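Local atomic coordinates of 3-dehydroquinate dehydratase (Enterococcus faecalis, PDB entry 4PH6), a protein that catalyses the cis-dehydration of 3-dehydroquinate to 3-dehydroshikimate through an imine intermediate, the third step of the chorismate pathway. Residues 159-162 / 163-166; 192-195 / 196-200. One frame throughout, in Å; residues are numbered along the deposited sequence.

Contact 1: 159-162 / 163-166; sequences ARLR and QMQM
Gln163 N donates to Ala159 O at 2.9 Å, the shortest of four i to i+4 backbone hydrogen bonds that make residues 159-166 the last turns of an alpha-helix in a (beta/alpha)8 barrel. The next three run from Met164 N to Arg160 O, Gln165 N to Leu161 O and Met166 N to Arg162 O. The Gln165 bond is the longest at 3.3 Å but also the straightest, with an N-H...O angle of 165°. Gln163 N makes a second, weak bond to Arg160 O.

The polar ends of Arg160 and Gln165 are engaged elsewhere: Arg160 forms a salt bridge with Glu156 and a hydrogen bond with Asn145, while Gln165 binds the backbone of Tyr198 and Ser200.

Packing divides between two sides of the helix. On the buried side, Met164 has CG beside its own backbone N (chi1 -59°) and an extended chain beyond, which carries it back past Arg160 O; its CE ends 4.3 Å from Leu161 CD2. Both side chains also rest on Cys172 of strand 171-176, so this side faces the barrel wall, and the Met164 side chain lies about 6 Å from that of Lys173, the predicted Schiff-base lysine. On the outer side, Met166 takes a similar course two residues later, back past the carbonyl four residues before it: its CG lies 3.2 Å from Arg162 O, and its CE reaches the guanidinium obliquely, 4.1 Å from Arg162 NH2.

Contact 2: 192-195 / 196-200; sequences NEMY and THYAS
Met194 packs its thioether against Tyr198 and Ala199, the residues that follow its helix. CB points away from residues 196-200, and CG stands anti to the backbone N (chi1 178°). A bend at chi2 (67°) then swings the sulfur back, placing SD 3.8 Å from Tyr198 CB. SD also lies 5.5 Å from the centroid of the Tyr198 ring, 64° off its normal, an oblique Met-aromatic contact. The tip, CE, sits against both Tyr198 CB and Ala199, 4.1 Å from Ala199 CB. Leu161 and Arg162 of helix 154-166 and Ile203 of strand 203-207 also touch this side chain, which therefore lies between neighbouring elements of the barrel.

The Met194 carbonyl holds the same turn through its backbone. Tyr198 N and Ala199 N both donate to Met194 O, each at 3.0 Å, from opposite faces of the carbonyl plane. Tyr198 is the first residue to leave helical phi/psi, and the i to i+5 bond from Ala199 N accompanies that change.

Two residues earlier, Asn192 O is likewise gripped twice, by Thr196 N and by Thr196 OG1, the latter at 3.0 Å. The Thr196 methyl CG2 packs near Asn192 OD1, while Asn192 ND2 bonds Thr182 of the second subunit. Between these carbonyls, Glu193 O takes the N-H of His197.

Glu193 OE2 comes to the edge of the Tyr198 ring, in its plane, 3.8 Å from CE1; its other oxygen, OE1, accepts from Gln154. An in-plane carboxylate oxygen meets the slightly positive rim of the aromatic ring, an approach probably favourable electrostatically, while the thioether adds apolar packing at Tyr198 CB.

Following the chain, contact 1 comes first, in the last turns of helix 154-166, which leads into strand 171-176; contact 2 follows where helix 181-197 ends before strand 203-207. Each is a local turn, and the two lie in series without nesting or crossing. They belong to successive beta-alpha-beta units that share strand 171-176, and their centres are 11 Å apart. A direct bridge joins them: Gln165 OE1 lies 2.7 Å from Ser200 N and Gln165 NE2 2.8 Å from Tyr198 O, both probable hydrogen bonds. Arg162 NE packs 3.4 Å from Tyr198 CD2. One helix end thus ties down the loop leaving its neighbour.

Contact 1: 159-162 / 163-166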
loop_
_atom_site.group_PDB
_atom_site.type_symbol
_atom_site.label_atom_id
_atom_site.label_comp_id
_atom_site.label_asym_id
_atom_site.label_seq_id
_atom_site.Cartn_x
_atom_site.Cartn_y
_atom_site.Cartn_z
ATOM N N ALA A 159 -16.802 -1.729 -14.951
ATOM C CA ALA A 159 -17.673 -1.451 -16.074
ATOM C C ALA A 159 -17.408 -0.055 -16.608
ATOM O O ALA A 159 -17.408 0.155 -17.822
ATOM C CB ALA A 159 -19.151 -1.607 -15.678
ATOM N N ARG A 160 -17.174 0.896 -15.707
ATOM C CA ARG A 160 -16.902 2.259 -16.137
ATOM C C ARG A 160 -15.567 2.338 -16.858
ATOM O O ARG A 160 -15.456 3.001 -17.886
ATOM C CB ARG A 160 -16.945 3.226 -14.958
ATOM C CG ARG A 160 -18.349 3.407 -14.405
ATOM C CD ARG A 160 -18.401 4.485 -13.352
ATOM N NE ARG A 160 -19.683 4.494 -12.649
ATOM C CZ ARG A 160 -19.989 5.328 -11.654
ATOM N NH1 ARG A 160 -19.110 6.230 -11.239
ATOM N NH2 ARG A 160 -21.170 5.242 -11.062
ATOM N N LEU A 161 -14.556 1.647 -16.341
ATOM C CA LEU A 161 -13.256 1.649 -16.995
ATOM C C LEU A 161 -13.389 0.988 -18.367
ATOM O O LEU A 161 -12.769 1.419 -19.337
ATOM C CB LEU A 161 -12.200 0.937 -16.133
ATOM C CG LEU A 161 -11.764 1.712 -14.885
ATOM C CD1 LEU A 161 -10.941 0.842 -13.945
ATOM C CD2 LEU A 161 -10.997 2.995 -15.254
ATOM N N ARG A 162 -14.209 -0.049 -18.448
ATOM C CA ARG A 162 -14.388 -0.755 -19.710
ATOM C C ARG A 162 -15.150 0.084 -20.733
ATOM O O ARG A 162 -14.894 -0.029 -21.927
ATOM C CB ARG A 162 -15.123 -2.085 -19.496
ATOM C CG ARG A 162 -14.286 -3.189 -18.851
ATOM C CD ARG A 162 -15.112 -4.444 -18.726
ATOM N NE ARG A 162 -15.372 -5.028 -20.037
ATOM C CZ ARG A 162 -16.322 -5.917 -20.279
ATOM N NH1 ARG A 162 -17.138 -6.304 -19.301
ATOM N NH2 ARG A 162 -16.468 -6.394 -21.500
ATOM N N GLN A 163 -16.084 0.915 -20.271
ATOM C CA GLN A 163 -16.849 1.771 -21.183
ATOM C C GLN A 163 -15.967 2.883 -21.774
ATOM O O GLN A 163 -16.156 3.273 -22.923
ATOM C CB GLN A 163 -18.073 2.380 -20.479
ATOM C CG GLN A 163 -19.152 1.365 -20.021
ATOM C CD GLN A 163 -20.296 1.200 -21.032
ATOM O OE1 GLN A 163 -20.319 1.881 -22.082
ATOM N NE2 GLN A 163 -21.250 0.297 -20.726
ATOM N N MET A 164 -15.009 3.387 -20.993
ATOM C CA MET A 164 -14.070 4.381 -21.496
ATOM C C MET A 164 -13.219 3.809 -22.616
ATOM O O MET A 164 -13.022 4.456 -23.642
ATOM C CB MET A 164 -13.158 4.890 -20.378
ATOM C CG MET A 164 -13.895 5.535 -19.220
ATOM S SD MET A 164 -12.760 6.021 -17.905
ATOM C CE MET A 164 -13.845 5.966 -16.482
ATOM N N GLN A 165 -12.703 2.602 -22.400
ATOM C CA GLN A 165 -11.903 1.931 -23.408
ATOM C C GLN A 165 -12.750 1.725 -24.680
ATOM O O GLN A 165 -12.259 1.927 -25.795
ATOM C CB GLN A 165 -11.351 0.596 -22.869
ATOM C CG GLN A 165 -10.347 -0.137 -23.796
ATOM C CD GLN A 165 -9.750 -1.395 -23.152
ATOM O OE1 GLN A 165 -8.703 -1.341 -22.510
ATOM N NE2 GLN A 165 -10.426 -2.520 -23.309
ATOM N N MET A 166 -14.025 1.373 -24.509
ATOM C CA MET A 166 -14.931 1.188 -25.647
ATOM C C MET A 166 -15.163 2.481 -26.418
ATOM O O MET A 166 -15.462 2.452 -27.612
ATOM C CB MET A 166 -16.286 0.640 -25.186
ATOM C CG MET A 166 -16.267 -0.805 -24.727
ATOM S SD MET A 166 -17.831 -1.334 -24.002
ATOM C CE MET A 166 -17.406 -3.015 -23.570
#

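Contact 2: 192-195 / 196-200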
loop_
_atom_site.group_PDB
_atom_site.type_symbol
_atom_site.label_atom_id
_atom_site.label_comp_id
_atom_site.label_asym_id
_atom_site.label_seq_id
_atom_site.Cartn_x
_atom_site.Cartn_y
_atom_site.Cartn_z
ATOM N N ASN A 192 -7.034 -4.152 -10.363
ATOM C CA ASN A 192 -6.349 -5.394 -10.738
ATOM C C ASN A 192 -7.135 -6.222 -11.771
ATOM O O ASN A 192 -6.575 -6.642 -12.772
ATOM C CB ASN A 192 -6.056 -6.261 -9.502
ATOM C CG ASN A 192 -5.206 -7.496 -9.842
ATOM O OD1 ASN A 192 -4.051 -7.377 -10.269
ATOM N ND2 ASN A 192 -5.775 -8.682 -9.646
ATOM N N GLU A 193 -8.424 -6.444 -11.523
ATOM C CA GLU A 193 -9.280 -7.163 -12.471
ATOM C C GLU A 193 -9.311 -6.511 -13.862
ATOM O O GLU A 193 -9.103 -7.183 -14.870
ATOM C CB GLU A 193 -10.704 -7.269 -11.931
ATOM C CG GLU A 193 -11.704 -7.845 -12.943
ATOM C CD GLU A 193 -13.110 -7.922 -12.385
ATOM O OE1 GLU A 193 -13.300 -7.597 -11.194
ATOM O OE2 GLU A 193 -14.031 -8.320 -13.135
ATOM N N MET A 194 -9.569 -5.205 -13.913
ATOM C CA MET A 194 -9.578 -4.478 -15.187
ATOM C C MET A 194 -8.275 -4.673 -15.950
ATOM O O MET A 194 -8.273 -5.023 -17.137
ATOM C CB MET A 194 -9.814 -2.975 -14.968
ATOM C CG MET A 194 -9.785 -2.149 -16.256
ATOM S SD MET A 194 -11.182 -2.527 -17.350
ATOM C CE MET A 194 -10.649 -1.764 -18.878
ATOM N N TYR A 195 -7.169 -4.448 -15.261
ATOM C CA TYR A 195 -5.849 -4.506 -15.869
ATOM C C TYR A 195 -5.504 -5.900 -16.375
ATOM O O TYR A 195 -4.924 -6.052 -17.447
ATOM C CB TYR A 195 -4.793 -4.046 -14.862
ATOM C CG TYR A 195 -3.371 -4.129 -15.364
ATOM C CD1 TYR A 195 -2.802 -3.088 -16.095
ATOM C CD2 TYR A 195 -2.594 -5.247 -15.104
ATOM C CE1 TYR A 195 -1.503 -3.162 -16.541
ATOM C CE2 TYR A 195 -1.290 -5.333 -15.558
ATOM C CZ TYR A 195 -0.751 -4.290 -16.271
ATOM O OH TYR A 195 0.549 -4.386 -16.707
ATOM N N THR A 196 -5.850 -6.928 -15.607
ATOM C CA THR A 196 -5.430 -8.264 -15.991
ATOM C C THR A 196 -6.336 -8.839 -17.095
ATOM O O THR A 196 -5.873 -9.581 -17.954
ATOM C CB THR A 196 -5.396 -9.229 -14.771
ATOM O OG1 THR A 196 -6.695 -9.331 -14.183
ATOM C CG2 THR A 196 -4.424 -8.722 -13.714
ATOM N N HIS A 197 -7.611 -8.458 -17.098
ATOM C CA HIS A 197 -8.588 -9.162 -17.915
ATOM C C HIS A 197 -9.212 -8.397 -19.099
ATOM O O HIS A 197 -9.654 -9.025 -20.054
ATOM C CB HIS A 197 -9.702 -9.678 -17.000
ATOM C CG HIS A 197 -9.283 -10.830 -16.147
ATOM N ND1 HIS A 197 -9.220 -10.757 -14.767
ATOM C CD2 HIS A 197 -8.879 -12.084 -16.469
ATOM C CE1 HIS A 197 -8.810 -11.913 -14.284
ATOM N NE2 HIS A 197 -8.591 -12.737 -15.298
ATOM N N TYR A 198 -9.253 -7.067 -19.059
ATOM C CA TYR A 198 -10.006 -6.313 -20.076
ATOM C C TYR A 198 -9.227 -5.183 -20.761
ATOM O O TYR A 198 -9.591 -4.724 -21.843
ATOM C CB TYR A 198 -11.265 -5.702 -19.452
ATOM C CG TYR A 198 -12.207 -6.682 -18.782
ATOM C CD1 TYR A 198 -12.233 -6.816 -17.399
ATOM C CD2 TYR A 198 -13.081 -7.459 -19.532
ATOM C CE1 TYR A 198 -13.099 -7.708 -16.782
ATOM C CE2 TYR A 198 -13.950 -8.351 -18.924
ATOM C CZ TYR A 198 -13.954 -8.468 -17.552
ATOM O OH TYR A 198 -14.821 -9.347 -16.952
ATOM N N ALA A 199 -8.183 -4.708 -20.103
ATOM C CA ALA A 199 -7.465 -3.526 -20.546
ATOM C C ALA A 199 -6.493 -3.820 -21.693
ATOM O O ALA A 199 -5.678 -4.735 -21.610
ATOM C CB ALA A 199 -6.715 -2.911 -19.352
ATOM N N SER A 200 -6.580 -3.052 -22.766
ATOM C CA SER A 200 -5.542 -3.124 -23.793
ATOM C C SER A 200 -5.017 -1.722 -24.044
ATOM O O SER A 200 -4.222 -1.500 -24.953
ATOM C CB SER A 200 -6.055 -3.769 -25.092
ATOM O OG SER A 200 -7.033 -2.968 -25.714
#